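Local coordinates for putative Xylose isomerase (Rhodospirillum rubrum, PDB 3QXB), which binds manganese(II) and iron(III) ions in a TIM barrel of the xylose isomerase-like family and is probably an isomerase, at residues 155-158 with 159-163; 198-201 with 202-206. One frame throughout, in Å; residues are numbered along the deposited sequence.

Contacts 1 and 2 sit on successive helices of a TIM barrel, in its outer layer. Contact 1 comes first along the chain, in the middle of helix 146-170, which leads into strand 174-177. Contact 2 follows, where helix 190-200 ends and the loop toward strand 208-213 begins. Their centres lie about 10 Å apart, on the same side of the chain's centre, and they touch directly. In the conformer of R157 described here, NH1 forms a salt bridge of 2.8 Å with D199 OD2, while I161 packs against the guanidinium of R203. Two successive helices, on the eight-stranded parallel barrel, thus meet beside the turn that ends the second.

Contact 1 (155-158 with 159-163); sequences IARD and MWIEL
I155 and the selenomethionine M159 lie side by side, one helical turn apart, with CE of M159 3.8 Å from CG2 of I155. This apolar touch is made because the chain of M159 runs extended beyond CG, carrying its terminal methyl alongside the branch of I155.

The polar contacts belong to the main chain. M159 N, W160 N, I161 N and E162 N bond to the carbonyl oxygens of I155, A156, R157 and D158 in the usual i to i+4 pattern; the straightest is E162 N to D158 O, at 170° and 3.2 Å.

A third group comprises carbons resting on these same oxygens. The W160 ring meets A156 O with its edge, CD1 lying 3.4 Å away and the oxygen in the ring plane. In I161, CG1 stands beside the backbone N (chi1 -68°), which brings it to 3.4 Å from R157 O.

Chemically, then, the backbone bonds hold the helix, with one apolar touch between side chains added, while two residues find partners outside the segments: W160 is buried against the rings of F101 and F135, and R157, in one of its conformers, faces D199 of helix 190-200.

Contact 2 (198-201 with 202-206); sequences ADLD and GRTEI
R203 reaches back along the end of the helix, its aliphatic chain passing the carbonyl of D199 with CG 3.6 Å from D199 O. The bend at chi3 (76°) turns the guanidinium so that this oxygen sits at its edge, near the plane. A water bridges them, donating to D199 O at 2.8 Å; its bond from R203 NH1, at 2.5 Å, is so short that its geometry is doubtful. The carboxylate of D199 takes no part in this, its OD2 being engaged by Y153 OH outside the segments.

T204 comes from the loop toward L200, its methyl CG2 lying 4.1 Å from L200 CB and 3.8 Å from L200 O. With chi1 at 58°, OG1 sits between the backbone N and the carbonyl carbon and donates to I206 O at 2.7 Å, from above that carbonyl plane. An alanine here would give up both the hydroxyl and the methyl, and would probably leave I206 O without this donor and open a small gap beside L200.

Between these side chains the backbone reverses. R203 N bonds to L200 O over 3.0 Å, again from above the carbonyl plane, and G202 has a positive phi of 79° that suits a glycine. With D201 and G202 at its corners, this is a type II beta turn, here closing a barrel helix and starting the loop toward strand 208-213.

Contact 1 (155-158 with 159-163)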
loop_
_atom_site.group_PDB
_atom_site.type_symbol
_atom_site.label_atom_id
_atom_site.label_comp_id
_atom_site.label_asym_id
_atom_site.label_seq_id
_atom_site.Cartn_x
_atom_site.Cartn_y
_atom_site.Cartn_z
ATOM N N ILE A 155 8.853 17.110 17.826
ATOM C CA ILE A 155 9.774 15.995 17.702
ATOM C C ILE A 155 10.012 15.691 16.229
ATOM O O ILE A 155 11.144 15.470 15.818
ATOM C CB ILE A 155 9.251 14.794 18.473
ATOM C CG1 ILE A 155 9.383 15.085 19.981
ATOM C CG2 ILE A 155 9.987 13.486 18.035
ATOM C CD1 ILE A 155 8.401 14.324 20.870
ATOM N N ALA A 156 8.943 15.677 15.436
ATOM C CA ALA A 156 9.042 15.342 14.037
ATOM C C ALA A 156 9.975 16.318 13.345
ATOM O O ALA A 156 10.828 15.914 12.589
ATOM C CB ALA A 156 7.691 15.344 13.384
ATOM N N ARG A 157 9.771 17.615 13.590
ATOM C CA ARG A 157 10.586 18.688 12.995
ATOM C C ARG A 157 12.074 18.526 13.339
ATOM O O ARG A 157 12.934 18.627 12.467
ATOM C CB ARG A 157 10.041 20.074 13.433
ATOM C CG ARG A 157 11.086 21.167 13.695
ATOM C CD ARG A 157 10.414 22.499 14.076
ATOM N NE ARG A 157 9.938 22.548 15.463
ATOM C CZ ARG A 157 8.899 23.259 15.884
ATOM N NH1 ARG A 157 8.202 23.977 15.032
ATOM N NH2 ARG A 157 8.529 23.227 17.160
ATOM N N ASP A 158 12.370 18.231 14.601
ATOM C CA ASP A 158 13.735 17.995 15.018
ATOM C C ASP A 158 14.287 16.761 14.288
ATOM O O ASP A 158 15.421 16.756 13.877
ATOM C CB ASP A 158 13.850 17.826 16.541
ATOM C CG ASP A 158 13.625 19.133 17.302
ATOM O OD1 ASP A 158 13.699 20.236 16.675
ATOM O OD2 ASP A 158 13.355 19.051 18.527
HETATM N N MSE A 159 13.471 15.745 14.089
HETATM C CA MSE A 159 13.917 14.573 13.324
HETATM C C MSE A 159 14.337 14.929 11.898
HETATM O O MSE A 159 15.332 14.395 11.394
HETATM C CB MSE A 159 12.847 13.516 13.288
HETATM C CG MSE A 159 12.712 12.787 14.616
HETATM SE SE MSE A 159 11.418 11.413 14.588
HETATM C CE MSE A 159 11.776 10.703 16.268
ATOM N N TRP A 160 13.556 15.782 11.224
ATOM C CA TRP A 160 13.828 16.089 9.830
ATOM C C TRP A 160 15.091 16.915 9.707
ATOM O O TRP A 160 15.800 16.816 8.709
ATOM C CB TRP A 160 12.645 16.784 9.131
ATOM C CG TRP A 160 11.650 15.769 8.585
ATOM C CD1 TRP A 160 10.826 14.981 9.302
ATOM C CD2 TRP A 160 11.432 15.433 7.213
ATOM N NE1 TRP A 160 10.094 14.165 8.473
ATOM C CE2 TRP A 160 10.459 14.409 7.184
ATOM C CE3 TRP A 160 11.981 15.870 6.007
ATOM C CZ2 TRP A 160 9.988 13.865 5.996
ATOM C CZ3 TRP A 160 11.526 15.315 4.836
ATOM C CH2 TRP A 160 10.543 14.315 4.839
ATOM N N ILE A 161 15.365 17.732 10.714
ATOM C CA ILE A 161 16.618 18.460 10.775
ATOM C C ILE A 161 17.806 17.529 10.794
ATOM O O ILE A 161 18.725 17.689 10.002
ATOM C CB ILE A 161 16.627 19.452 11.979
ATOM C CG1 ILE A 161 15.594 20.551 11.687
ATOM C CG2 ILE A 161 18.034 19.962 12.254
ATOM C CD1 ILE A 161 15.216 21.380 12.907
ATOM N N GLU A 162 17.779 16.559 11.693
ATOM C CA GLU A 162 18.834 15.547 11.784
ATOM C C GLU A 162 19.000 14.728 10.478
ATOM O O GLU A 162 20.114 14.398 10.066
ATOM C CB GLU A 162 18.494 14.581 12.912
ATOM C CG GLU A 162 19.690 14.000 13.580
ATOM C CD GLU A 162 19.395 13.167 14.835
ATOM O OE1 GLU A 162 18.314 13.235 15.446
ATOM O OE2 GLU A 162 20.309 12.434 15.225
ATOM N N LEU A 163 17.860 14.369 9.895
ATOM C CA LEU A 163 17.826 13.605 8.658
ATOM C C LEU A 163 18.350 14.437 7.470
ATOM O O LEU A 163 19.014 13.893 6.609
ATOM C CB LEU A 163 16.432 13.070 8.385
ATOM C CG LEU A 163 16.009 11.877 9.244
ATOM C CD1 LEU A 163 14.483 11.695 9.125
ATOM C CD2 LEU A 163 16.761 10.655 8.822
#

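Contact 2 (198-201 with 202-206)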
loop_
_atom_site.group_PDB
_atom_site.type_symbol
_atom_site.label_atom_id
_atom_site.label_comp_id
_atom_site.label_asym_id
_atom_site.label_seq_id
_atom_site.Cartn_x
_atom_site.Cartn_y
_atom_site.Cartn_z
ATOM N N ALA A 198 8.617 27.394 6.816
ATOM C CA ALA A 198 9.185 28.502 7.570
ATOM C C ALA A 198 9.981 27.983 8.780
ATOM O O ALA A 198 11.030 28.512 9.103
ATOM C CB ALA A 198 8.069 29.468 8.045
ATOM N N ASP A 199 9.448 26.962 9.452
ATOM C CA ASP A 199 10.081 26.375 10.613
ATOM C C ASP A 199 11.434 25.787 10.239
ATOM O O ASP A 199 12.395 25.939 10.973
ATOM C CB ASP A 199 9.199 25.224 11.198
ATOM C CG ASP A 199 8.095 25.720 12.113
ATOM O OD1 ASP A 199 8.012 26.951 12.378
ATOM O OD2 ASP A 199 7.266 24.860 12.542
ATOM N N LEU A 200 11.498 25.104 9.104
ATOM C CA LEU A 200 12.723 24.421 8.682
ATOM C C LEU A 200 13.733 25.349 7.940
ATOM O O LEU A 200 14.916 25.080 7.944
ATOM C CB LEU A 200 12.405 23.177 7.866
ATOM C CG LEU A 200 11.646 21.982 8.501
ATOM C CD1 LEU A 200 11.331 20.872 7.493
ATOM C CD2 LEU A 200 12.401 21.445 9.649
ATOM N N ASP A 201 13.274 26.432 7.325
ATOM C CA ASP A 201 14.201 27.269 6.548
ATOM C C ASP A 201 15.290 27.854 7.458
ATOM O O ASP A 201 15.010 28.377 8.548
ATOM C CB ASP A 201 13.504 28.395 5.772
ATOM C CG ASP A 201 14.432 29.039 4.730
ATOM O OD1 ASP A 201 15.318 28.341 4.202
ATOM O OD2 ASP A 201 14.285 30.235 4.431
ATOM N N GLY A 202 16.532 27.740 6.995
ATOM C CA GLY A 202 17.708 28.141 7.747
ATOM C C GLY A 202 18.199 27.170 8.819
ATOM O O GLY A 202 19.179 27.440 9.487
ATOM N N ARG A 203 17.494 26.080 9.032
ATOM C CA ARG A 203 17.822 25.124 10.084
ATOM C C ARG A 203 18.379 23.826 9.505
ATOM O O ARG A 203 18.869 22.994 10.260
ATOM C CB ARG A 203 16.557 24.746 10.861
ATOM C CG ARG A 203 15.921 25.813 11.622
ATOM C CD ARG A 203 14.817 25.276 12.510
ATOM N NE ARG A 203 15.374 24.617 13.678
ATOM C CZ ARG A 203 14.662 24.045 14.651
ATOM N NH1 ARG A 203 13.336 24.067 14.641
ATOM N NH2 ARG A 203 15.300 23.463 15.659
ATOM N N THR A 204 18.275 23.636 8.189
ATOM C CA THR A 204 18.579 22.319 7.580
ATOM C C THR A 204 19.852 22.439 6.746
ATOM O O THR A 204 20.093 23.460 6.101
ATOM C CB THR A 204 17.384 21.765 6.767
ATOM O OG1 THR A 204 17.018 22.679 5.731
ATOM C CG2 THR A 204 16.167 21.498 7.655
ATOM N N GLU A 205 20.702 21.408 6.801
ATOM C CA GLU A 205 22.017 21.471 6.116
ATOM C C GLU A 205 21.879 21.403 4.593
ATOM O O GLU A 205 22.717 21.904 3.872
ATOM C CB GLU A 205 22.952 20.381 6.666
ATOM C CG GLU A 205 23.341 20.695 8.094
ATOM C CD GLU A 205 24.413 19.835 8.689
ATOM O OE1 GLU A 205 25.166 19.171 7.947
ATOM O OE2 GLU A 205 24.518 19.863 9.942
ATOM N N ILE A 206 20.779 20.827 4.129
ATOM C CA ILE A 206 20.336 20.927 2.756
ATOM C C ILE A 206 18.859 21.392 2.786
ATOM O O ILE A 206 18.154 21.220 3.778
ATOM C CB ILE A 206 20.495 19.563 1.963
ATOM C CG1 ILE A 206 19.787 18.437 2.699
ATOM C CG2 ILE A 206 21.998 19.254 1.709
ATOM C CD1 ILE A 206 19.508 17.105 1.897
HETATM O O HOH W 1 11.524 25.540 13.642
#